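Local coordinates for protein beta-1,3-glucosyltransferase (Paecilomyces sp. J18, PDB 5JVV) that is a beta-1,3-glucosyltransferase whose fold is probably a beta-jelly-roll sandwich of two curved, largely antiparallel sheets, at residues I81-I87 against Y186-D192; D113-I119 against T130-K136; I87-K91 against G182-Y186; N138-S143 against F226-I232. One frame throughout, in Å; residues are numbered along the deposited sequence.

Contact 1: residues I81-I87 against Y186-D192; sequences IDHGLVI and YAMQWTD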
loop_
_atom_site.group_PDB
_atom_site.type_symbol
_atom_site.label_atom_id
_atom_site.label_comp_id
_atom_site.label_asym_id
_atom_site.label_seq_id
_atom_site.Cartn_x
_atom_site.Cartn_y
_atom_site.Cartn_z
ATOM N N ILE A 81 -4.873 -13.148 7.277
ATOM C CA ILE A 81 -4.957 -13.960 6.075
ATOM C C ILE A 81 -3.817 -14.975 6.060
ATOM O O ILE A 81 -2.701 -14.680 6.486
ATOM C CB ILE A 81 -4.896 -13.085 4.809
ATOM C CG1 ILE A 81 -3.657 -12.188 4.844
ATOM C CG2 ILE A 81 -6.162 -12.231 4.682
ATOM C CD1 ILE A 81 -3.137 -11.800 3.472
ATOM N N ASP A 82 -4.096 -16.182 5.578
ATOM C CA ASP A 82 -3.063 -17.211 5.509
ATOM C C ASP A 82 -3.208 -17.993 4.221
ATOM O O ASP A 82 -4.046 -18.898 4.120
ATOM C CB ASP A 82 -3.145 -18.143 6.714
ATOM C CG ASP A 82 -1.953 -19.081 6.810
ATOM O OD1 ASP A 82 -0.969 -18.885 6.058
ATOM O OD2 ASP A 82 -1.993 -20.000 7.655
ATOM N N HIS A 83 -2.373 -17.642 3.243
ATOM C CA HIS A 83 -2.499 -18.121 1.865
ATOM C C HIS A 83 -3.845 -17.698 1.268
ATOM O O HIS A 83 -4.609 -16.966 1.901
ATOM C CB HIS A 83 -2.303 -19.638 1.771
ATOM C CG HIS A 83 -0.921 -20.097 2.135
ATOM N ND1 HIS A 83 -0.254 -19.653 3.257
ATOM C CD2 HIS A 83 -0.091 -20.977 1.527
ATOM C CE1 HIS A 83 0.935 -20.232 3.318
ATOM N NE2 HIS A 83 1.059 -21.038 2.282
ATOM N N GLY A 84 -4.122 -18.129 0.043
ATOM C CA GLY A 84 -5.389 -17.826 -0.603
ATOM C C GLY A 84 -5.310 -16.636 -1.542
ATOM O O GLY A 84 -4.238 -16.308 -2.059
ATOM N N LEU A 85 -6.450 -15.982 -1.761
ATOM C CA LEU A 85 -6.496 -14.804 -2.621
ATOM C C LEU A 85 -6.957 -13.588 -1.848
ATOM O O LEU A 85 -7.828 -13.686 -0.981
ATOM C CB LEU A 85 -7.476 -15.003 -3.773
ATOM C CG LEU A 85 -7.332 -16.141 -4.760
ATOM C CD1 LEU A 85 -8.405 -15.967 -5.824
ATOM C CD2 LEU A 85 -5.950 -16.125 -5.383
ATOM N N VAL A 86 -6.384 -12.436 -2.177
ATOM C CA VAL A 86 -6.865 -11.159 -1.672
ATOM C C VAL A 86 -7.201 -10.283 -2.876
ATOM O O VAL A 86 -6.378 -10.117 -3.774
ATOM C CB VAL A 86 -5.809 -10.466 -0.808
ATOM C CG1 VAL A 86 -6.283 -9.071 -0.399
ATOM C CG2 VAL A 86 -5.497 -11.307 0.419
ATOM N N ILE A 87 -8.415 -9.739 -2.902
ATOM C CA ILE A 87 -8.849 -8.881 -3.999
ATOM C C ILE A 87 -9.272 -7.539 -3.437
ATOM O O ILE A 87 -10.220 -7.467 -2.660
ATOM C CB ILE A 87 -10.060 -9.486 -4.738
ATOM C CG1 ILE A 87 -9.762 -10.929 -5.160
ATOM C CG2 ILE A 87 -10.459 -8.609 -5.932
ATOM C CD1 ILE A 87 -8.930 -11.043 -6.413
ATOM N N TYR A 186 -6.321 -4.551 -7.267
ATOM C CA TYR A 186 -5.081 -5.237 -6.938
ATOM C C TYR A 186 -5.423 -6.607 -6.368
ATOM O O TYR A 186 -6.269 -6.725 -5.469
ATOM C CB TYR A 186 -4.237 -4.422 -5.954
ATOM C CG TYR A 186 -3.227 -3.544 -6.657
ATOM C CD1 TYR A 186 -1.966 -4.034 -6.969
ATOM C CD2 TYR A 186 -3.536 -2.239 -7.031
ATOM C CE1 TYR A 186 -1.036 -3.259 -7.614
ATOM C CE2 TYR A 186 -2.606 -1.447 -7.684
ATOM C CZ TYR A 186 -1.354 -1.971 -7.975
ATOM O OH TYR A 186 -0.396 -1.227 -8.630
ATOM N N ALA A 187 -4.769 -7.633 -6.895
ATOM C CA ALA A 187 -5.022 -9.004 -6.482
ATOM C C ALA A 187 -3.730 -9.672 -6.047
ATOM O O ALA A 187 -2.684 -9.483 -6.670
ATOM C CB ALA A 187 -5.658 -9.798 -7.617
ATOM N N MET A 188 -3.811 -10.463 -4.981
ATOM C CA MET A 188 -2.679 -11.273 -4.544
ATOM C C MET A 188 -3.084 -12.734 -4.460
ATOM O O MET A 188 -4.107 -13.058 -3.854
ATOM C CB MET A 188 -2.190 -10.821 -3.168
ATOM C CG MET A 188 -1.114 -11.754 -2.618
ATOM S SD MET A 188 -0.328 -11.202 -1.091
ATOM C CE MET A 188 -1.728 -11.110 0.015
ATOM N N GLN A 189 -2.284 -13.610 -5.069
ATOM C CA GLN A 189 -2.388 -15.043 -4.822
ATOM C C GLN A 189 -1.168 -15.480 -4.020
ATOM O O GLN A 189 -0.033 -15.221 -4.423
ATOM C CB GLN A 189 -2.435 -15.833 -6.121
ATOM C CG GLN A 189 -2.639 -17.330 -5.900
ATOM C CD GLN A 189 -2.517 -18.139 -7.176
ATOM O OE1 GLN A 189 -1.933 -17.686 -8.159
ATOM N NE2 GLN A 189 -3.067 -19.348 -7.162
ATOM N N TRP A 190 -1.408 -16.140 -2.891
ATOM C CA TRP A 190 -0.332 -16.552 -1.983
ATOM C C TRP A 190 -0.395 -18.069 -1.788
ATOM O O TRP A 190 -1.386 -18.589 -1.270
ATOM C CB TRP A 190 -0.514 -15.794 -0.660
ATOM C CG TRP A 190 0.318 -16.205 0.540
ATOM C CD1 TRP A 190 1.378 -17.070 0.579
ATOM C CD2 TRP A 190 0.136 -15.732 1.881
ATOM N NE1 TRP A 190 1.860 -17.161 1.870
ATOM C CE2 TRP A 190 1.108 -16.355 2.686
ATOM C CE3 TRP A 190 -0.762 -14.843 2.476
ATOM C CZ2 TRP A 190 1.204 -16.120 4.055
ATOM C CZ3 TRP A 190 -0.665 -14.602 3.835
ATOM C CH2 TRP A 190 0.310 -15.242 4.612
ATOM N N THR A 191 0.648 -18.771 -2.234
ATOM C CA THR A 191 0.757 -20.225 -2.052
ATOM C C THR A 191 2.080 -20.510 -1.365
ATOM O O THR A 191 2.827 -19.580 -1.096
ATOM C CB THR A 191 0.724 -20.986 -3.392
ATOM O OG1 THR A 191 1.944 -20.750 -4.110
ATOM C CG2 THR A 191 -0.457 -20.553 -4.235
ATOM N N ASP A 192 2.382 -21.774 -1.080
ATOM C CA ASP A 192 3.656 -22.094 -0.444
ATOM C C ASP A 192 4.808 -21.603 -1.311
ATOM O O ASP A 192 5.809 -21.087 -0.806
ATOM C CB ASP A 192 3.812 -23.608 -0.257
ATOM C CG ASP A 192 3.136 -24.132 0.999
ATOM O OD1 ASP A 192 2.763 -23.327 1.875
ATOM O OD2 ASP A 192 2.994 -25.371 1.115
#
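W190 turns its CG opposite its own backbone N (chi1 170°), which lays the indole beneath the H83 backbone; H83 has CG opposite its carbonyl carbon (chi1 -65°), placing its imidazole over the five-membered ring of W190. The result is an offset stack with centroids 4.1 Å apart and planes at 25°, and H83 CA adds a CH-pi contact to the same face. Farther along the indole, CD1 of I81 reaches W190 CZ3 at 3.8 Å and also meets M188 CE. V86 CG2 runs beside M188 CE, 3.8 Å away, on the face that M188 turns to I117 of the opposing sheet. Two antiparallel hydrogen-bonded pairs, G84 with W190 and V86 with M188, join the strands, V86 N lying 2.9 Å from M188 O. W190 NE1 is held by G233 O. H83 bonds at both ring nitrogens: H83 ND1 donates to D82 OD1 (3.0 Å). H83 NE2 donates to D192 OD1 (2.9 Å). Two carboxylates on one ring fix its rotation and would be expected to favour a protonated histidine.

Contact 2: residues D113-I119 against T130-K136; sequences DDGEIDI and TMVLHTK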
loop_
_atom_site.group_PDB
_atom_site.type_symbol
_atom_site.label_atom_id
_atom_site.label_comp_id
_atom_site.label_asym_id
_atom_site.label_seq_id
_atom_site.Cartn_x
_atom_site.Cartn_y
_atom_site.Cartn_z
ATOM N N ASP A 113 11.203 -7.134 11.384
ATOM C CA ASP A 113 12.106 -8.273 11.305
ATOM C C ASP A 113 11.480 -9.650 11.067
ATOM O O ASP A 113 12.182 -10.665 11.080
ATOM C CB ASP A 113 13.064 -8.244 12.500
ATOM C CG ASP A 113 13.926 -6.992 12.498
ATOM O OD1 ASP A 113 14.831 -6.902 11.640
ATOM O OD2 ASP A 113 13.687 -6.075 13.326
ATOM N N ASP A 114 10.174 -9.683 10.831
ATOM C CA ASP A 114 9.520 -10.894 10.333
ATOM C C ASP A 114 9.293 -10.803 8.831
ATOM O O ASP A 114 8.756 -11.735 8.212
ATOM C CB ASP A 114 8.181 -11.114 11.039
ATOM C CG ASP A 114 8.310 -11.978 12.272
ATOM O OD1 ASP A 114 9.383 -12.589 12.461
ATOM O OD2 ASP A 114 7.327 -12.052 13.041
ATOM N N GLY A 115 9.693 -9.678 8.249
ATOM C CA GLY A 115 9.455 -9.425 6.834
ATOM C C GLY A 115 8.057 -8.879 6.592
ATOM O O GLY A 115 7.294 -8.650 7.539
ATOM N N GLU A 116 7.718 -8.672 5.321
ATOM C CA GLU A 116 6.428 -8.085 4.959
ATOM C C GLU A 116 6.178 -8.225 3.463
ATOM O O GLU A 116 7.109 -8.460 2.681
ATOM C CB GLU A 116 6.389 -6.600 5.342
ATOM C CG GLU A 116 7.300 -5.723 4.501
ATOM C CD GLU A 116 7.491 -4.343 5.088
ATOM O OE1 GLU A 116 6.868 -3.368 4.602
ATOM O OE2 GLU A 116 8.264 -4.220 6.055
ATOM N N ILE A 117 4.910 -8.088 3.072
ATOM C CA ILE A 117 4.531 -8.061 1.669
ATOM C C ILE A 117 3.966 -6.683 1.353
ATOM O O ILE A 117 2.952 -6.290 1.922
ATOM C CB ILE A 117 3.447 -9.111 1.358
ATOM C CG1 ILE A 117 3.930 -10.521 1.712
ATOM C CG2 ILE A 117 3.025 -9.039 -0.110
ATOM C CD1 ILE A 117 2.782 -11.494 1.897
ATOM N N ASP A 118 4.623 -5.936 0.472
ATOM C CA ASP A 118 4.136 -4.598 0.126
ATOM C C ASP A 118 3.477 -4.662 -1.236
ATOM O O ASP A 118 4.164 -4.840 -2.247
ATOM C CB ASP A 118 5.286 -3.579 0.105
ATOM C CG ASP A 118 6.044 -3.523 1.418
ATOM O OD1 ASP A 118 5.407 -3.675 2.475
ATOM O OD2 ASP A 118 7.275 -3.345 1.390
ATOM N N ILE A 119 2.147 -4.549 -1.255
ATOM C CA ILE A 119 1.370 -4.733 -2.479
ATOM C C ILE A 119 1.300 -3.450 -3.310
ATOM O O ILE A 119 1.552 -3.470 -4.524
ATOM C CB ILE A 119 -0.045 -5.229 -2.159
ATOM C CG1 ILE A 119 0.033 -6.566 -1.405
ATOM C CG2 ILE A 119 -0.860 -5.406 -3.445
ATOM C CD1 ILE A 119 -1.316 -7.009 -0.841
ATOM N N THR A 130 5.564 0.261 -6.756
ATOM C CA THR A 130 6.674 -0.618 -6.399
ATOM C C THR A 130 6.186 -1.685 -5.443
ATOM O O THR A 130 5.748 -1.423 -4.328
ATOM C CB THR A 130 7.918 0.109 -5.829
ATOM O OG1 THR A 130 7.538 0.965 -4.746
ATOM C CG2 THR A 130 8.598 0.930 -6.910
ATOM N N MET A 131 6.233 -2.918 -5.932
ATOM C CA MET A 131 5.868 -4.084 -5.134
ATOM C C MET A 131 7.145 -4.579 -4.486
ATOM O O MET A 131 8.172 -4.698 -5.156
ATOM C CB MET A 131 5.289 -5.180 -6.034
ATOM C CG MET A 131 3.971 -4.764 -6.708
ATOM S SD MET A 131 3.549 -5.801 -8.115
ATOM C CE MET A 131 4.722 -5.159 -9.315
ATOM N N VAL A 132 7.099 -4.855 -3.185
ATOM C CA VAL A 132 8.308 -5.252 -2.457
ATOM C C VAL A 132 8.000 -6.403 -1.508
ATOM O O VAL A 132 6.980 -6.377 -0.818
ATOM C CB VAL A 132 8.858 -4.091 -1.587
ATOM C CG1 VAL A 132 10.238 -4.448 -1.022
ATOM C CG2 VAL A 132 8.941 -2.794 -2.374
ATOM N N LEU A 133 8.872 -7.411 -1.473
ATOM C CA LEU A 133 8.839 -8.368 -0.371
ATOM C C LEU A 133 10.120 -8.241 0.440
ATOM O O LEU A 133 11.184 -7.947 -0.111
ATOM C CB LEU A 133 8.703 -9.807 -0.876
ATOM C CG LEU A 133 7.295 -10.406 -0.934
ATOM C CD1 LEU A 133 6.353 -9.594 -1.818
ATOM C CD2 LEU A 133 7.347 -11.860 -1.405
ATOM N N HIS A 134 10.002 -8.447 1.747
ATOM C CA HIS A 134 11.159 -8.615 2.615
ATOM C C HIS A 134 10.942 -9.934 3.322
ATOM O O HIS A 134 9.869 -10.160 3.886
ATOM C CB HIS A 134 11.237 -7.493 3.660
ATOM C CG HIS A 134 11.364 -6.119 3.078
ATOM N ND1 HIS A 134 12.576 -5.571 2.720
ATOM C CD2 HIS A 134 10.431 -5.176 2.810
ATOM C CE1 HIS A 134 12.384 -4.351 2.253
ATOM N NE2 HIS A 134 11.091 -4.087 2.294
ATOM N N THR A 135 11.940 -10.812 3.288
ATOM C CA THR A 135 11.804 -12.135 3.890
ATOM C C THR A 135 12.886 -12.368 4.933
ATOM O O THR A 135 13.954 -11.762 4.858
ATOM C CB THR A 135 11.900 -13.260 2.832
ATOM O OG1 THR A 135 13.164 -13.186 2.150
ATOM C CG2 THR A 135 10.777 -13.157 1.807
ATOM N N LYS A 136 12.627 -13.263 5.888
ATOM C CA LYS A 136 13.687 -13.667 6.830
ATOM C C LYS A 136 14.720 -14.563 6.148
ATOM O O LYS A 136 15.930 -14.400 6.351
ATOM C CB LYS A 136 13.100 -14.390 8.051
ATOM C CG LYS A 136 12.248 -13.524 8.973
ATOM C CD LYS A 136 11.398 -14.374 9.935
ATOM C CE LYS A 136 12.168 -14.769 11.187
ATOM N NZ LYS A 136 11.379 -15.611 12.142
HETATM O O HOH W 1 9.906 -13.508 6.319
HETATM O O HOH W 2 8.561 -15.049 12.704
HETATM O O HOH W 3 9.399 -1.877 1.689
#
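I117 and L133 lie side by side on the face of this hairpin that meets the other sheet, I117 CG2 3.8 Å from L133 CD1. The strands are closely joined between E116 and V132: D118 N bonds V132 O at 2.7 Å, and H134 N bonds E116 O at 3.0 Å. On the other face D118 OD2 rests 3.5 Å from V132 CB, the D118 torsion (chi1 -57°) laying the carboxylate alongside V132. E116 CG approaches the edge of the H134 ring at CD2, 3.6 Å away, and E116 OE2 is taken by W111 NE1. A water joins D118 OD2 to H134 NE2. The end at D114 and K136 is looser and wetter: OD1 of D114 and NZ of K136 make a long salt bridge of 3.6 Å, backed by a bridging water, and a second water links D114 O to K136 N. Strand 100-107 flanks the hairpin beyond 116-121, strand 165-168 beyond 130-134, and I195 of strand 195-201, in the other sheet, packs on I117 and L133.

Contact 3: residues I87-K91 against G182-Y186; sequences IADIK and GGGVY
G182 O, beside K91, is gripped twice: R202 NE donates to it, and so does a water at 3.1 Å that in turn accepts from K91 NZ. K91 reaches that water through bends in the outer part of its chain. Next along, I90 and G184 exchange two backbone bonds, I90 N to G184 O at 2.9 Å being nearly straight, and G183 CA comes within 3.4 Å of I90 O. G182, at positive phi, is the C-prime residue of a Schellman motif, G183 N returning to F178 O, so helix 175-180 ends, and after G183 the chain enters strand 184-190 against strand 84-90. The pairing is antiparallel, with the strand directions at 152°, and strand 289-297 flanks 84-90 on its other edge within the same sheet. A88 and Y186 form the second hydrogen-bonded pair; A88 N meets Y186 O at 2.8 Å, with an N-H...O angle of 176°. On one face V185 sets CG1 opposite its backbone N (chi1 167°), bringing that methyl to I87 CG2 at 3.6 Å, while V185 CG2 lies 4.0 Å from D89 CB. D89 OD1 forms a salt bridge with R202 and also accepts from N292 ND2. Y186 lies on the opposite face and packs on I119 and I120 of the other sheet; its ring meets that of F199, and its OH bonds S173 O.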
loop_
_atom_site.group_PDB
_atom_site.type_symbol
_atom_site.label_atom_id
_atom_site.label_comp_id
_atom_site.label_asym_id
_atom_site.label_seq_id
_atom_site.Cartn_x
_atom_site.Cartn_y
_atom_site.Cartn_z
ATOM N N ILE A 87 -8.415 -9.739 -2.902
ATOM C CA ILE A 87 -8.849 -8.881 -3.999
ATOM C C ILE A 87 -9.272 -7.539 -3.437
ATOM O O ILE A 87 -10.220 -7.467 -2.660
ATOM C CB ILE A 87 -10.060 -9.486 -4.738
ATOM C CG1 ILE A 87 -9.762 -10.929 -5.160
ATOM C CG2 ILE A 87 -10.459 -8.609 -5.932
ATOM C CD1 ILE A 87 -8.930 -11.043 -6.413
ATOM N N ALA A 88 -8.567 -6.478 -3.810
ATOM C CA ALA A 88 -8.930 -5.140 -3.361
ATOM C C ALA A 88 -9.343 -4.279 -4.540
ATOM O O ALA A 88 -8.530 -4.021 -5.432
ATOM C CB ALA A 88 -7.775 -4.497 -2.628
ATOM N N ASP A 89 -10.604 -3.843 -4.554
ATOM C CA ASP A 89 -11.064 -2.913 -5.573
ATOM C C ASP A 89 -10.920 -1.503 -5.012
ATOM O O ASP A 89 -11.618 -1.123 -4.070
ATOM C CB ASP A 89 -12.509 -3.237 -5.994
ATOM C CG ASP A 89 -13.031 -2.313 -7.078
ATOM O OD1 ASP A 89 -12.717 -1.110 -7.052
ATOM O OD2 ASP A 89 -13.799 -2.788 -7.952
ATOM N N ILE A 90 -9.993 -0.738 -5.588
ATOM C CA ILE A 90 -9.618 0.571 -5.064
ATOM C C ILE A 90 -9.893 1.629 -6.132
ATOM O O ILE A 90 -9.352 1.560 -7.235
ATOM C CB ILE A 90 -8.122 0.570 -4.678
ATOM C CG1 ILE A 90 -7.854 -0.519 -3.632
ATOM C CG2 ILE A 90 -7.680 1.938 -4.164
ATOM C CD1 ILE A 90 -6.388 -0.900 -3.488
ATOM N N LYS A 91 -10.751 2.593 -5.814
ATOM C CA LYS A 91 -11.105 3.639 -6.763
ATOM C C LYS A 91 -10.037 4.736 -6.817
ATOM O O LYS A 91 -9.796 5.338 -7.865
ATOM C CB LYS A 91 -12.475 4.236 -6.404
ATOM C CG LYS A 91 -12.909 5.388 -7.304
ATOM C CD LYS A 91 -14.123 6.125 -6.756
ATOM C CE LYS A 91 -15.376 5.266 -6.771
ATOM N NZ LYS A 91 -15.785 4.916 -8.162
ATOM N N GLY A 182 -9.583 5.957 -12.675
ATOM C CA GLY A 182 -10.552 5.338 -11.784
ATOM C C GLY A 182 -10.038 4.146 -10.990
ATOM O O GLY A 182 -10.824 3.300 -10.543
ATOM N N GLY A 183 -8.724 4.077 -10.801
ATOM C CA GLY A 183 -8.126 2.970 -10.078
ATOM C C GLY A 183 -8.327 1.626 -10.758
ATOM O O GLY A 183 -8.226 1.502 -11.983
ATOM N N GLY A 184 -8.588 0.596 -9.959
ATOM C CA GLY A 184 -8.760 -0.739 -10.489
ATOM C C GLY A 184 -8.700 -1.749 -9.370
ATOM O O GLY A 184 -9.016 -1.413 -8.228
ATOM N N VAL A 185 -8.322 -2.979 -9.696
ATOM C CA VAL A 185 -8.218 -4.034 -8.693
ATOM C C VAL A 185 -6.771 -4.460 -8.520
ATOM O O VAL A 185 -6.068 -4.672 -9.508
ATOM C CB VAL A 185 -9.052 -5.271 -9.095
ATOM C CG1 VAL A 185 -8.683 -6.475 -8.225
ATOM C CG2 VAL A 185 -10.541 -4.954 -9.011
ATOM N N TYR A 186 -6.321 -4.551 -7.267
ATOM C CA TYR A 186 -5.081 -5.237 -6.938
ATOM C C TYR A 186 -5.423 -6.607 -6.368
ATOM O O TYR A 186 -6.269 -6.725 -5.469
ATOM C CB TYR A 186 -4.237 -4.422 -5.954
ATOM C CG TYR A 186 -3.227 -3.544 -6.657
ATOM C CD1 TYR A 186 -1.966 -4.034 -6.969
ATOM C CD2 TYR A 186 -3.536 -2.239 -7.031
ATOM C CE1 TYR A 186 -1.036 -3.259 -7.614
ATOM C CE2 TYR A 186 -2.606 -1.447 -7.684
ATOM C CZ TYR A 186 -1.354 -1.971 -7.975
ATOM O OH TYR A 186 -0.396 -1.227 -8.630
HETATM O O HOH W 4 -13.781 4.235 -10.612
#

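Contact 4: residues N138-S143 against F226-I232; sequences NCEITS and FKGTCDI
A disulfide, C139 to C230, pins two irregular loops together at the edge of the sandwich, one following strand 130-134 and the other strand 224-226. The SG atoms of C139 and C230 are 2.0 Å apart, and the bridge is twisted by a chi3 of 101°. I232 CD1 packs against C139 CB at 3.8 Å, flanking the bridge. Beside it T229 holds the backbone N and O of E140. T229 OG1 sits between its own backbone N and carbonyl carbon (chi1 65°), where it accepts from E140 N at 2.8 Å, and T229 N donates to E140 O at 2.9 Å. The threonine hydroxyl thus takes the place of a backbone carbonyl as partner for E140 N. G228 CA comes within 3.2 Å of E140 O, and I141 and G228 form a single beta bridge. One residue on, T142 N bonds K227 O at 2.9 Å, an almost straight bond (169°). I141 and F226 lie side by side on the inner side, I141 CG2 4.0 Å from F226 CD1, and both side chains rest on C165 and V167 of strand 165-168. At the outer end a water donates to both N138 O and T229 O. A disulfide beside a single beta bridge and a few strand-like backbone bonds is a cross-link between two loops, here at the edge of the sheet holding strands 130-134 and 165-168.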
loop_
_atom_site.group_PDB
_atom_site.type_symbol
_atom_site.label_atom_id
_atom_site.label_comp_id
_atom_site.label_asym_id
_atom_site.label_seq_id
_atom_site.Cartn_x
_atom_site.Cartn_y
_atom_site.Cartn_z
ATOM N N ASN A 138 16.799 -16.680 2.957
ATOM C CA ASN A 138 17.408 -16.410 1.657
ATOM C C ASN A 138 16.430 -16.728 0.537
ATOM O O ASN A 138 16.036 -17.882 0.350
ATOM C CB ASN A 138 18.664 -17.267 1.464
ATOM C CG ASN A 138 19.664 -17.112 2.595
ATOM O OD1 ASN A 138 20.208 -18.099 3.095
ATOM N ND2 ASN A 138 19.908 -15.873 3.009
ATOM N N CYS A 139 16.034 -15.695 -0.203
ATOM C CA CYS A 139 15.048 -15.834 -1.268
ATOM C C CYS A 139 15.448 -14.927 -2.414
ATOM O O CYS A 139 15.482 -13.703 -2.249
ATOM C CB CYS A 139 13.665 -15.386 -0.769
ATOM S SG CYS A 139 12.902 -16.409 0.502
ATOM N N GLU A 140 15.750 -15.516 -3.562
ATOM C CA GLU A 140 15.997 -14.761 -4.788
ATOM C C GLU A 140 14.828 -14.990 -5.734
ATOM O O GLU A 140 14.495 -16.138 -6.044
ATOM C CB GLU A 140 17.295 -15.233 -5.462
ATOM C CG GLU A 140 17.606 -14.520 -6.786
ATOM C CD GLU A 140 18.668 -15.216 -7.636
ATOM O OE1 GLU A 140 18.848 -14.803 -8.809
ATOM O OE2 GLU A 140 19.317 -16.179 -7.158
ATOM N N ILE A 141 14.193 -13.918 -6.198
ATOM C CA ILE A 141 13.108 -14.068 -7.168
ATOM C C ILE A 141 13.697 -14.185 -8.575
ATOM O O ILE A 141 14.637 -13.463 -8.935
ATOM C CB ILE A 141 12.053 -12.937 -7.081
ATOM C CG1 ILE A 141 12.692 -11.547 -7.210
ATOM C CG2 ILE A 141 11.313 -13.004 -5.754
ATOM C CD1 ILE A 141 11.632 -10.435 -7.327
ATOM N N THR A 142 13.168 -15.118 -9.360
ATOM C CA THR A 142 13.768 -15.462 -10.649
ATOM C C THR A 142 12.730 -15.618 -11.761
ATOM O O THR A 142 12.981 -16.301 -12.761
ATOM C CB THR A 142 14.576 -16.775 -10.558
ATOM O OG1 THR A 142 13.710 -17.855 -10.171
ATOM C CG2 THR A 142 15.709 -16.651 -9.539
ATOM N N SER A 143 11.572 -14.986 -11.589
ATOM C CA SER A 143 10.472 -15.147 -12.538
ATOM C C SER A 143 10.205 -13.883 -13.360
ATOM O O SER A 143 9.061 -13.614 -13.731
ATOM C CB SER A 143 9.198 -15.593 -11.808
ATOM O OG SER A 143 9.351 -16.911 -11.297
ATOM N N PHE A 226 6.544 -13.194 -7.421
ATOM C CA PHE A 226 7.533 -13.463 -6.381
ATOM C C PHE A 226 7.678 -14.964 -6.180
ATOM O O PHE A 226 6.971 -15.594 -5.383
ATOM C CB PHE A 226 7.204 -12.716 -5.085
ATOM C CG PHE A 226 7.235 -11.216 -5.235
ATOM C CD1 PHE A 226 8.377 -10.495 -4.919
ATOM C CD2 PHE A 226 6.124 -10.536 -5.724
ATOM C CE1 PHE A 226 8.414 -9.107 -5.065
ATOM C CE2 PHE A 226 6.140 -9.157 -5.882
ATOM C CZ PHE A 226 7.295 -8.435 -5.551
ATOM N N LYS A 227 8.630 -15.522 -6.914
ATOM C CA LYS A 227 8.802 -16.960 -7.035
ATOM C C LYS A 227 10.268 -17.158 -7.378
ATOM O O LYS A 227 10.828 -16.380 -8.148
ATOM C CB LYS A 227 7.897 -17.478 -8.152
ATOM C CG LYS A 227 8.054 -18.947 -8.497
ATOM C CD LYS A 227 6.915 -19.370 -9.434
ATOM C CE LYS A 227 7.399 -20.302 -10.525
ATOM N NZ LYS A 227 8.313 -19.601 -11.468
ATOM N N GLY A 228 10.904 -18.162 -6.788
ATOM C CA GLY A 228 12.326 -18.351 -7.018
ATOM C C GLY A 228 12.994 -19.378 -6.135
ATOM O O GLY A 228 12.547 -20.518 -6.040
ATOM N N THR A 229 14.080 -18.968 -5.486
ATOM C CA THR A 229 14.999 -19.916 -4.859
ATOM C C THR A 229 14.632 -20.320 -3.439
ATOM O O THR A 229 15.389 -21.031 -2.782
ATOM C CB THR A 229 16.438 -19.376 -4.848
ATOM O OG1 THR A 229 16.521 -18.214 -4.012
ATOM C CG2 THR A 229 16.883 -19.024 -6.250
ATOM N N CYS A 230 13.491 -19.840 -2.961
ATOM C CA CYS A 230 12.928 -20.312 -1.707
ATOM C C CYS A 230 11.439 -20.483 -1.925
ATOM O O CYS A 230 10.885 -19.955 -2.894
ATOM C CB CYS A 230 13.155 -19.301 -0.582
ATOM S SG CYS A 230 12.069 -17.842 -0.652
ATOM N N ASP A 231 10.783 -21.212 -1.033
ATOM C CA ASP A 231 9.327 -21.233 -1.061
ATOM C C ASP A 231 8.843 -19.923 -0.441
ATOM O O ASP A 231 8.709 -19.807 0.776
ATOM C CB ASP A 231 8.776 -22.462 -0.328
ATOM C CG ASP A 231 8.872 -23.738 -1.166
ATOM O OD1 ASP A 231 8.995 -23.644 -2.406
ATOM O OD2 ASP A 231 8.815 -24.839 -0.579
ATOM N N ILE A 232 8.603 -18.934 -1.302
ATOM C CA ILE A 232 8.309 -17.561 -0.888
ATOM C C ILE A 232 7.153 -17.474 0.117
ATOM O O ILE A 232 7.211 -16.733 1.101
ATOM C CB ILE A 232 7.977 -16.693 -2.135
ATOM C CG1 ILE A 232 9.241 -16.373 -2.944
ATOM C CG2 ILE A 232 7.273 -15.403 -1.746
ATOM C CD1 ILE A 232 10.178 -15.363 -2.285
HETATM O O HOH W 5 16.925 -20.500 -0.380
#

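Overall arrangement
From the N terminus, strand 84-90 and the residues just before and after it supply the first halves of contacts 1 and 3. The chain then runs through the other sheet, where contact 2 closes the short hairpin 116-121/130-134, and on to 138-143, the first half of contact 4. Strand 184-190 next completes contact 3 and then contact 1, so contact 3 nests inside contact 1 and contact 2 inside both. Contact 4 closes only at 226-232 and therefore crosses contacts 1 and 3, while following contact 2 in series. Contact 1 packs on contact 2, joining the two sheets; F226 rests on M131 and L133, and I232 on L133, seating the disulfide-linked loops on the hairpin.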